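Local coordinates for protein eukaryotic Translation Initiation 4E (Schistosoma mansoni, PDB 3HXI) that binds the 7-methylguanosine cap of mRNA and a 4E-BP peptide, as expected of a translation initiation factor that recruits capped messages, at residues S69-M72 with P78-E81; L104-L107 with D111-T114; R154-L159 with D163-Q168. One frame throughout, in Å; residues are numbered along the deposited sequence. Where two conformers were deposited one is given.

Contact 1 of 3, residues S69-M72 with P78-E81; sequences SDIM and PKNE
I71 meets K79 and N80 through apolar and carbon-to-amide packing, and these three residues supply most of the 176 Å² buried here. The two arms of the I71 fork do different work. Its long arm crosses K79 at roughly a right angle, CD1 coming to 4.1 Å from K79 CB. Only the root of the lysine takes part, because its chain bends at both chi2 and chi3 and carries the ammonium group away from I71. The short arm serves N80. With CG2 of I71 anti to the backbone N (chi1 -53° for the CG1 branch), this methyl lies 3.5 Å from N80 ND2 and 3.8 Å from N80 OD1, so both ends of the amide are near one methyl group.

The polar part centres on the same amide. N80 ND2 is hydrogen-bonded to the carbonyl oxygen of K74, in the loop between the segments, and it also lies 2.9 Å from M72 O. Its neighbourhood thus contains two backbone carbonyls. A second polar link comes from D77, whose carboxylate is shared: OD1 bonds to the backbone N of M72, and OD2 to that of K79, tying the two segments together from the loop.

Beneath the contact, the side chains of I71 and N80 both touch C122 of strand 121-127, and K79 O bonds to T140 OG1. The arrangement is a closed loop followed by a single short helical turn, seated against strand 121-127, in the interior of the curved eIF4E sheet, near the cap pocket; in this family such a loop carries one of the tryptophans that sandwich the methylated guanine.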
ATOM      1  N   SER A  69       2.440 -11.870   1.366  1.00 21.35           N
ATOM      2  CA  SER A  69       1.522 -12.950   1.752  0.50 21.34           C
ATOM      3  C   SER A  69       1.634 -13.427   3.202  1.00 22.15           C
ATOM      4  O   SER A  69       0.645 -13.841   3.801  1.00 23.08           O
ATOM      5  CB  SER A  69       1.676 -14.148   0.805  0.50 21.48           C
ATOM      6  OG  SER A  69       3.007 -14.628   0.810  0.50 19.88           O
ATOM      7  N   ASP A  70       2.833 -13.378   3.765  1.00 22.59           N
ATOM      8  CA  ASP A  70       3.025 -13.838   5.154  1.00 23.76           C
ATOM      9  C   ASP A  70       2.569 -12.833   6.212  1.00 22.74           C
ATOM     10  O   ASP A  70       2.586 -13.132   7.409  1.00 22.60           O
ATOM     11  CB  ASP A  70       4.482 -14.225   5.399  1.00 25.35           C
ATOM     12  CG  ASP A  70       4.795 -15.632   4.920  1.00 31.08           C
ATOM     13  OD1 ASP A  70       3.856 -16.457   4.841  1.00 34.34           O
ATOM     14  OD2 ASP A  70       5.979 -15.910   4.630  1.00 38.60           O
ATOM     15  N   ILE A  71       2.163 -11.652   5.758  1.00 21.59           N
ATOM     16  CA  ILE A  71       1.814 -10.554   6.655  1.00 21.85           C
ATOM     17  C   ILE A  71       0.319 -10.282   6.570  1.00 21.54           C
ATOM     18  O   ILE A  71      -0.192  -9.916   5.511  1.00 21.01           O
ATOM     19  CB  ILE A  71       2.563  -9.252   6.272  1.00 20.81           C
ATOM     20  CG1 ILE A  71       4.071  -9.510   6.181  1.00 22.09           C
ATOM     21  CG2 ILE A  71       2.238  -8.133   7.288  1.00 20.66           C
ATOM     22  CD1 ILE A  71       4.872  -8.326   5.714  1.00 22.65           C
ATOM     23  N   MET A  72      -0.376 -10.470   7.685  1.00 22.46           N
ATOM     24  CA  MET A  72      -1.782 -10.135   7.768  1.00 23.92           C
ATOM     25  C   MET A  72      -1.927  -8.617   7.668  1.00 22.30           C
ATOM     26  O   MET A  72      -1.085  -7.870   8.194  1.00 20.68           O
ATOM     27  CB  MET A  72      -2.381 -10.644   9.086  1.00 24.48           C
ATOM     28  CG  MET A  72      -2.630 -12.143   9.095  1.00 27.40           C
ATOM     29  SD  MET A  72      -3.335 -12.691  10.657  1.00 32.51           S
ATOM     30  CE  MET A  72      -1.923 -12.475  11.749  1.00 31.55           C
ATOM     31  N   PRO A  78       2.941  -9.368  13.740  1.00 25.00           N
ATOM     32  CA  PRO A  78       4.272  -9.094  14.308  1.00 24.99           C
ATOM     33  C   PRO A  78       5.069  -8.157  13.420  1.00 24.64           C
ATOM     34  O   PRO A  78       5.811  -7.305  13.918  1.00 25.22           O
ATOM     35  CB  PRO A  78       4.945 -10.478  14.335  1.00 25.81           C
ATOM     36  CG  PRO A  78       3.828 -11.446  14.353  1.00 26.30           C
ATOM     37  CD  PRO A  78       2.683 -10.821  13.619  1.00 24.88           C
ATOM     38  N   LYS A  79       4.891  -8.290  12.110  1.00 24.69           N
ATOM     39  CA  LYS A  79       5.596  -7.441  11.150  1.00 23.71           C
ATOM     40  C   LYS A  79       5.022  -6.019  11.056  1.00 23.13           C
ATOM     41  O   LYS A  79       5.688  -5.126  10.544  1.00 22.09           O
ATOM     42  CB  LYS A  79       5.634  -8.097   9.768  1.00 23.91           C
ATOM     43  CG  LYS A  79       6.419  -9.415   9.710  1.00 25.61           C
ATOM     44  CD  LYS A  79       7.905  -9.199   9.691  1.00 28.70           C
ATOM     45  CE  LYS A  79       8.348  -8.514   8.403  1.00 31.56           C
ATOM     46  NZ  LYS A  79       9.766  -8.070   8.535  1.00 33.83           N
ATOM     47  N   ASN A  80       3.808  -5.820  11.557  1.00 22.94           N
ATOM     48  CA  ASN A  80       3.192  -4.471  11.582  1.00 23.34           C
ATOM     49  C   ASN A  80       3.186  -3.786  12.941  1.00 23.91           C
ATOM     50  O   ASN A  80       3.186  -2.561  13.006  1.00 24.53           O
ATOM     51  CB  ASN A  80       1.746  -4.494  11.053  1.00 22.60           C
ATOM     52  CG  ASN A  80       1.645  -4.959   9.606  1.00 22.00           C
ATOM     53  OD1 ASN A  80       2.474  -4.609   8.760  1.00 24.24           O
ATOM     54  ND2 ASN A  80       0.609  -5.734   9.311  1.00 19.90           N
ATOM     55  N   GLU A  81       3.182  -4.556  14.026  1.00 24.72           N
ATOM     56  CA  GLU A  81       2.890  -3.990  15.351  1.00 25.27           C
ATOM     57  C   GLU A  81       3.851  -2.877  15.818  1.00 24.89           C
ATOM     58  O   GLU A  81       3.439  -1.971  16.555  1.00 25.04           O
ATOM     59  CB  GLU A  81       2.760  -5.095  16.401  1.00 26.30           C
ATOM     60  CG  GLU A  81       3.992  -5.959  16.585  1.00 27.30           C
ATOM     61  CD  GLU A  81       3.840  -6.943  17.727  1.00 29.13           C
ATOM     62  OE1 GLU A  81       4.485  -8.011  17.675  1.00 33.74           O
ATOM     63  OE2 GLU A  81       3.088  -6.632  18.676  1.00 34.91           O
TER

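Contact 2 of 3, residues L104-L107 with D111-T114; sequences LMLL and DWDT
One water molecule joins the two segments: it donates to L107 O at 2.7 Å and accepts from W112 NE1 at 2.8 Å, lying at the indole edge in the ring plane. The indole N-H is therefore satisfied by a water that the end of the helix also holds. A direct backbone bond runs alongside, from D111 N to L106 O at 3.1 Å, and is nearly straight (165°). It spans five residues, longer than an alpha-helical step, and draws the loop back over the helix end.

The indole is packed on a face and at an edge. L106, with CG anti to its backbone N (chi1 168°), lays CD1 over the six-membered ring, 3.9 Å from the centroid and on the ring normal, a CH-pi contact. Its other methyl, CD2, reaches W112 CH2 at 3.6 Å. L107 CD1 instead approaches the edge, 3.8 Å from CZ2.

W112 also touches I121 and I151, while W112 O bonds to a basic side chain of the bound 4E-BP peptide. This helix end and loop thus form part of the dorsal peptide-binding surface characteristic of eIF4E.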
ATOM      1  N   LEU A 104       1.383   0.156  -6.540  1.00 14.12           N
ATOM      2  CA  LEU A 104       1.502  -1.293  -6.545  1.00 15.28           C
ATOM      3  C   LEU A 104       2.637  -1.773  -7.447  1.00 15.52           C
ATOM      4  O   LEU A 104       3.341  -2.710  -7.108  1.00 15.70           O
ATOM      5  CB  LEU A 104       0.161  -1.946  -6.927  1.00 16.09           C
ATOM      6  CG  LEU A 104      -1.047  -1.655  -6.026  1.00 15.85           C
ATOM      7  CD1 LEU A 104      -2.135  -2.656  -6.357  1.00 13.18           C
ATOM      8  CD2 LEU A 104      -0.726  -1.646  -4.500  1.00 18.38           C
ATOM      9  N   MET A 105       2.841  -1.093  -8.579  1.00 16.37           N
ATOM     10  CA  MET A 105       3.978  -1.397  -9.439  1.00 17.00           C
ATOM     11  C   MET A 105       5.305  -1.216  -8.681  1.00 16.95           C
ATOM     12  O   MET A 105       6.184  -2.070  -8.744  1.00 16.74           O
ATOM     13  CB  MET A 105       3.947  -0.571 -10.722  1.00 16.60           C
ATOM     14  CG  MET A 105       2.986  -1.136 -11.782  1.00 15.23           C
ATOM     15  SD  MET A 105       3.247  -0.351 -13.404  1.00 19.13           S
ATOM     16  CE  MET A 105       2.770   1.341 -13.069  1.00 19.27           C
ATOM     17  N   LEU A 106       5.428  -0.113  -7.953  1.00 16.29           N
ATOM     18  CA  LEU A 106       6.626   0.167  -7.172  1.00 15.70           C
ATOM     19  C   LEU A 106       6.850  -0.956  -6.150  1.00 16.58           C
ATOM     20  O   LEU A 106       7.970  -1.449  -6.000  1.00 17.46           O
ATOM     21  CB  LEU A 106       6.506   1.538  -6.497  1.00 15.61           C
ATOM     22  CG  LEU A 106       7.522   1.924  -5.409  1.00 15.41           C
ATOM     23  CD1 LEU A 106       8.974   1.858  -5.898  1.00 13.89           C
ATOM     24  CD2 LEU A 106       7.180   3.294  -4.830  1.00 14.55           C
ATOM     25  N   LEU A 107       5.781  -1.387  -5.487  1.00 15.38           N
ATOM     26  CA  LEU A 107       5.895  -2.440  -4.467  1.00 16.11           C
ATOM     27  C   LEU A 107       6.185  -3.823  -5.053  1.00 16.32           C
ATOM     28  O   LEU A 107       7.145  -4.460  -4.640  1.00 17.16           O
ATOM     29  CB  LEU A 107       4.668  -2.497  -3.562  1.00 16.07           C
ATOM     30  CG  LEU A 107       4.733  -1.663  -2.273  1.00 16.57           C
ATOM     31  CD1 LEU A 107       4.819  -0.180  -2.584  1.00 15.26           C
ATOM     32  CD2 LEU A 107       3.534  -1.955  -1.362  1.00 17.23           C
ATOM     33  N   ASP A 111      10.914  -1.802  -6.795  1.00 21.79           N
ATOM     34  CA  ASP A 111      11.758  -0.829  -7.497  1.00 22.78           C
ATOM     35  C   ASP A 111      12.342   0.221  -6.544  1.00 22.63           C
ATOM     36  O   ASP A 111      12.202   1.428  -6.757  1.00 23.64           O
ATOM     37  CB  ASP A 111      11.032  -0.181  -8.689  1.00 22.46           C
ATOM     38  CG  ASP A 111      12.002   0.408  -9.695  1.00 24.25           C
ATOM     39  OD1 ASP A 111      13.172  -0.038  -9.696  1.00 25.69           O
ATOM     40  OD2 ASP A 111      11.610   1.302 -10.473  1.00 24.33           O
ATOM     41  N   TRP A 112      12.966  -0.281  -5.479  1.00 22.72           N
ATOM     42  CA  TRP A 112      13.636   0.516  -4.454  1.00 23.02           C
ATOM     43  C   TRP A 112      15.108   0.412  -4.764  1.00 23.86           C
ATOM     44  O   TRP A 112      15.540  -0.587  -5.322  1.00 24.59           O
ATOM     45  CB  TRP A 112      13.393  -0.083  -3.053  1.00 21.48           C
ATOM     46  CG  TRP A 112      11.947  -0.366  -2.788  1.00 20.22           C
ATOM     47  CD1 TRP A 112      11.314  -1.578  -2.873  1.00 18.63           C
ATOM     48  CD2 TRP A 112      10.938   0.590  -2.448  1.00 20.24           C
ATOM     49  NE1 TRP A 112       9.984  -1.437  -2.581  1.00 18.80           N
ATOM     50  CE2 TRP A 112       9.716  -0.120  -2.325  1.00 19.14           C
ATOM     51  CE3 TRP A 112      10.946   1.975  -2.224  1.00 17.66           C
ATOM     52  CZ2 TRP A 112       8.504   0.510  -1.994  1.00 18.63           C
ATOM     53  CZ3 TRP A 112       9.735   2.608  -1.903  1.00 19.34           C
ATOM     54  CH2 TRP A 112       8.535   1.870  -1.775  1.00 19.17           C
ATOM     55  N   ASP A 113      15.879   1.422  -4.377  1.00 24.54           N
ATOM     56  CA  ASP A 113      17.318   1.407  -4.636  1.00 26.14           C
ATOM     57  C   ASP A 113      18.046   0.236  -3.953  1.00 26.88           C
ATOM     58  O   ASP A 113      18.935  -0.379  -4.562  1.00 27.79           O
ATOM     59  CB  ASP A 113      17.948   2.757  -4.276  1.00 26.17           C
ATOM     60  CG  ASP A 113      17.567   3.881  -5.257  1.00 29.63           C
ATOM     61  OD1 ASP A 113      17.160   3.591  -6.408  1.00 33.14           O
ATOM     62  OD2 ASP A 113      17.693   5.073  -4.879  1.00 33.57           O
ATOM     63  N   THR A 114      17.643  -0.095  -2.722  1.00 26.61           N
ATOM     64  CA  THR A 114      18.382  -1.026  -1.865  1.00 27.06           C
ATOM     65  C   THR A 114      17.525  -2.181  -1.354  1.00 26.73           C
ATOM     66  O   THR A 114      16.314  -2.028  -1.182  1.00 27.07           O
ATOM     67  CB  THR A 114      18.989  -0.283  -0.644  1.00 26.87           C
ATOM     68  OG1 THR A 114      17.938   0.122   0.231  1.00 27.17           O
ATOM     69  CG2 THR A 114      19.745   0.964  -1.079  1.00 29.39           C
TER
HETATM   70  O   HOH W   1       8.455  -3.818  -2.391  1.00 20.29           O

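Contact 3 of 3, residues R154-L159 with D163-Q168; sequences RIKERL and DTIYFQ
While K156 and I165 carry the packing between the segments, the flat groups lie on the other side of the helix, where the R158 guanidinium has R154 CD over the centre of one face, 3.4 Å above the plane. R158 NH2 pairs with D111 OD2 in a salt bridge. NE of R154 bonds to E157 OE1 at 3.2 Å (155°) within a salt bridge, one of several bonds on this guanidinium; the carboxylate oxygen lies 15° out of the guanidinium plane.

Across the contact, the K156 chain and the I165 arm lie side by side, running in opposing senses. K156 CG and I165 CD1 are tight at 3.5 Å, and K156 CD follows at 3.8 Å from I165 CG1. I165 has CG1 between its backbone N and carbonyl carbon (chi1 62°), which aims the ethyl arm at the lysine chain. A bend at chi3 of K156 then turns the ammonium group to D163 O, a weak hydrogen bond of 3.2 Å; NZ has a second weak bond to I189 O.

I165 also touches W86 and I189, while I155 and L159 rest on I88 of strand 84-89. This is helix-on-sheet packing: the helix 145-159 lies against the antiparallel eIF4E sheet and connects, through a short loop, to the strand 166-169 of that same sheet.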
ATOM      1  N   ARG A 154      10.926   7.978  -2.558  1.00 19.22           N
ATOM      2  CA  ARG A 154      10.631   7.176  -3.760  1.00 18.81           C
ATOM      3  C   ARG A 154       9.132   7.097  -4.069  1.00 18.84           C
ATOM      4  O   ARG A 154       8.742   7.137  -5.238  1.00 18.54           O
ATOM      5  CB  ARG A 154      11.260   5.773  -3.619  1.00 19.90           C
ATOM      6  CG  ARG A 154      10.975   4.760  -4.749  1.00 20.54           C
ATOM      7  CD  ARG A 154      11.455   5.202  -6.137  1.00 25.22           C
ATOM      8  NE  ARG A 154      12.805   5.772  -6.142  1.00 24.84           N
ATOM      9  CZ  ARG A 154      13.931   5.075  -6.311  1.00 29.36           C
ATOM     10  NH1 ARG A 154      13.895   3.763  -6.500  1.00 26.95           N
ATOM     11  NH2 ARG A 154      15.110   5.701  -6.304  1.00 30.03           N
ATOM     12  N   ILE A 155       8.300   6.965  -3.029  1.00 17.54           N
ATOM     13  CA  ILE A 155       6.833   6.968  -3.198  1.00 17.80           C
ATOM     14  C   ILE A 155       6.393   8.281  -3.858  1.00 18.07           C
ATOM     15  O   ILE A 155       5.580   8.275  -4.804  1.00 17.10           O
ATOM     16  CB  ILE A 155       6.104   6.788  -1.845  1.00 17.90           C
ATOM     17  CG1 ILE A 155       6.294   5.372  -1.294  1.00 17.01           C
ATOM     18  CG2 ILE A 155       4.581   7.048  -1.964  1.00 19.00           C
ATOM     19  CD1 ILE A 155       5.714   5.175   0.138  1.00 18.07           C
ATOM     20  N   LYS A 156       6.911   9.407  -3.358  1.00 17.89           N
ATOM     21  CA  LYS A 156       6.509  10.719  -3.877  1.00 20.22           C
ATOM     22  C   LYS A 156       6.899  10.856  -5.332  1.00 20.75           C
ATOM     23  O   LYS A 156       6.134  11.389  -6.145  1.00 22.43           O
ATOM     24  CB  LYS A 156       7.120  11.878  -3.077  1.00 21.76           C
ATOM     25  CG  LYS A 156       6.699  11.924  -1.633  1.00 23.32           C
ATOM     26  CD  LYS A 156       6.846  13.325  -1.043  1.00 30.05           C
ATOM     27  CE  LYS A 156       5.664  14.221  -1.405  1.00 32.62           C
ATOM     28  NZ  LYS A 156       6.001  15.637  -1.113  1.00 34.21           N
ATOM     29  N   GLU A 157       8.087  10.359  -5.663  1.00 20.65           N
ATOM     30  CA  GLU A 157       8.575  10.405  -7.045  1.00 21.00           C
ATOM     31  C   GLU A 157       7.660   9.607  -7.945  1.00 20.00           C
ATOM     32  O   GLU A 157       7.156  10.126  -8.932  1.00 19.49           O
ATOM     33  CB  GLU A 157      10.001   9.884  -7.135  1.00 21.03           C
ATOM     34  CG  GLU A 157      11.027  10.839  -6.548  1.00 26.97           C
ATOM     35  CD  GLU A 157      12.392  10.200  -6.323  1.00 32.64           C
ATOM     36  OE1 GLU A 157      12.531   8.971  -6.531  1.00 33.36           O
ATOM     37  OE2 GLU A 157      13.330  10.930  -5.925  1.00 36.33           O
ATOM     38  N   ARG A 158       7.400   8.358  -7.570  1.00 19.32           N
ATOM     39  CA  ARG A 158       6.664   7.460  -8.445  1.00 19.75           C
ATOM     40  C   ARG A 158       5.202   7.869  -8.576  1.00 19.30           C
ATOM     41  O   ARG A 158       4.606   7.712  -9.645  1.00 19.89           O
ATOM     42  CB  ARG A 158       6.787   5.999  -7.985  1.00 19.36           C
ATOM     43  CG  ARG A 158       8.172   5.399  -8.154  1.00 21.37           C
ATOM     44  CD  ARG A 158       8.556   5.139  -9.617  1.00 24.31           C
ATOM     45  NE  ARG A 158       9.871   4.493  -9.657  1.00 28.24           N
ATOM     46  CZ  ARG A 158      11.052   5.123  -9.575  1.00 28.89           C
ATOM     47  NH1 ARG A 158      11.131   6.449  -9.469  1.00 27.37           N
ATOM     48  NH2 ARG A 158      12.171   4.413  -9.593  1.00 30.66           N
ATOM     49  N   LEU A 159       4.640   8.413  -7.498  1.00 18.73           N
ATOM     50  CA  LEU A 159       3.245   8.852  -7.506  1.00 18.18           C
ATOM     51  C   LEU A 159       3.068  10.302  -7.949  1.00 18.60           C
ATOM     52  O   LEU A 159       1.941  10.773  -8.088  1.00 17.82           O
ATOM     53  CB  LEU A 159       2.582   8.573  -6.169  1.00 18.57           C
ATOM     54  CG  LEU A 159       2.063   7.148  -5.946  1.00 17.85           C
ATOM     55  CD1 LEU A 159       3.142   6.054  -6.156  1.00 21.55           C
ATOM     56  CD2 LEU A 159       1.479   7.046  -4.552  1.00 17.05           C
ATOM     57  N   ASP A 163       1.855  17.366  -2.417  1.00 24.68           N
ATOM     58  CA  ASP A 163       1.561  17.644  -1.028  1.00 23.75           C
ATOM     59  C   ASP A 163       2.409  16.781  -0.104  1.00 23.03           C
ATOM     60  O   ASP A 163       2.855  15.686  -0.489  1.00 21.96           O
ATOM     61  CB  ASP A 163       0.082  17.413  -0.733  1.00 24.27           C
ATOM     62  CG  ASP A 163      -0.806  18.402  -1.434  1.00 25.50           C
ATOM     63  OD1 ASP A 163      -0.273  19.260  -2.149  1.00 29.02           O
ATOM     64  OD2 ASP A 163      -2.026  18.339  -1.250  1.00 27.80           O
ATOM     65  N   THR A 164       2.596  17.288   1.111  1.00 20.97           N
ATOM     66  CA  THR A 164       3.358  16.604   2.142  1.00 21.24           C
ATOM     67  C   THR A 164       2.759  15.247   2.469  1.00 19.86           C
ATOM     68  O   THR A 164       1.524  15.113   2.637  1.00 18.27           O
ATOM     69  CB  THR A 164       3.385  17.441   3.434  1.00 22.09           C
ATOM     70  OG1 THR A 164       3.987  18.701   3.150  1.00 25.64           O
ATOM     71  CG2 THR A 164       4.168  16.729   4.546  1.00 22.23           C
ATOM     72  N   ILE A 165       3.630  14.253   2.563  1.00 18.32           N
ATOM     73  CA  ILE A 165       3.236  12.932   3.076  1.00 18.37           C
ATOM     74  C   ILE A 165       3.753  12.727   4.505  1.00 18.86           C
ATOM     75  O   ILE A 165       4.792  13.266   4.862  1.00 18.46           O
ATOM     76  CB  ILE A 165       3.677  11.778   2.143  1.00 18.75           C
ATOM     77  CG1 ILE A 165       5.206  11.697   1.981  1.00 17.81           C
ATOM     78  CG2 ILE A 165       2.981  11.897   0.777  1.00 18.52           C
ATOM     79  CD1 ILE A 165       5.671  10.395   1.298  1.00 18.26           C
ATOM     80  N   TYR A 166       3.037  11.913   5.278  1.00 18.31           N
ATOM     81  CA  TYR A 166       3.202  11.806   6.729  1.00 18.71           C
ATOM     82  C   TYR A 166       3.497  10.377   7.161  1.00 17.89           C
ATOM     83  O   TYR A 166       2.798   9.439   6.750  1.00 17.75           O
ATOM     84  CB  TYR A 166       1.926  12.280   7.433  1.00 18.75           C
ATOM     85  CG  TYR A 166       1.526  13.700   7.049  1.00 19.98           C
ATOM     86  CD1 TYR A 166       2.157  14.812   7.636  1.00 22.08           C
ATOM     87  CD2 TYR A 166       0.539  13.928   6.078  1.00 21.00           C
ATOM     88  CE1 TYR A 166       1.793  16.119   7.277  1.00 22.71           C
ATOM     89  CE2 TYR A 166       0.172  15.227   5.714  1.00 22.31           C
ATOM     90  CZ  TYR A 166       0.805  16.310   6.312  1.00 21.86           C
ATOM     91  OH  TYR A 166       0.432  17.576   5.942  1.00 23.60           O
ATOM     92  N   PHE A 167       4.532  10.201   7.987  1.00 16.67           N
ATOM     93  CA  PHE A 167       4.828   8.868   8.537  1.00 16.93           C
ATOM     94  C   PHE A 167       4.299   8.731   9.970  1.00 18.38           C
ATOM     95  O   PHE A 167       4.754   9.429  10.885  1.00 18.14           O
ATOM     96  CB  PHE A 167       6.327   8.528   8.496  1.00 17.18           C
ATOM     97  CG  PHE A 167       6.618   7.113   8.914  1.00 15.57           C
ATOM     98  CD1 PHE A 167       6.426   6.067   8.013  1.00 15.04           C
ATOM     99  CD2 PHE A 167       7.026   6.820  10.197  1.00 16.32           C
ATOM    100  CE1 PHE A 167       6.641   4.736   8.390  1.00 16.48           C
ATOM    101  CE2 PHE A 167       7.261   5.495  10.576  1.00 18.95           C
ATOM    102  CZ  PHE A 167       7.052   4.453   9.662  1.00 16.96           C
ATOM    103  N   GLN A 168       3.351   7.815  10.139  1.00 17.52           N
ATOM    104  CA  GLN A 168       2.589   7.663  11.379  1.00 19.06           C
ATOM    105  C   GLN A 168       2.805   6.270  11.922  1.00 19.31           C
ATOM    106  O   GLN A 168       2.372   5.289  11.311  1.00 19.22           O
ATOM    107  CB  GLN A 168       1.091   7.897  11.130  1.00 19.26           C
ATOM    108  CG  GLN A 168       0.823   9.198  10.448  1.00 21.67           C
ATOM    109  CD  GLN A 168      -0.622   9.372  10.042  1.00 27.76           C
ATOM    110  OE1 GLN A 168      -1.380   8.395   9.906  1.00 25.65           O
ATOM    111  NE2 GLN A 168      -1.020  10.632   9.853  1.00 27.38           N
TER

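Contacts 2 and 3 form one continuous region, with centres 13 Å apart. R154 joins them directly: its NH1 lies 2.9 Å from D111 O, a probable hydrogen bond, and its NH2 makes a salt bridge with D113 OD1, also at 2.9 Å. Its CG packs on L106 and on the W112 ring, so helices 96-108 and 145-159 meet around this arginine, next to the 4E-BP peptide. Contact 1 stands apart, its centre about 19 Å from that of contact 2 and about 22 Å from that of contact 3, touching neither. It lies toward the cap, with the N80 side chain about 7 Å from the bound m7GpppG.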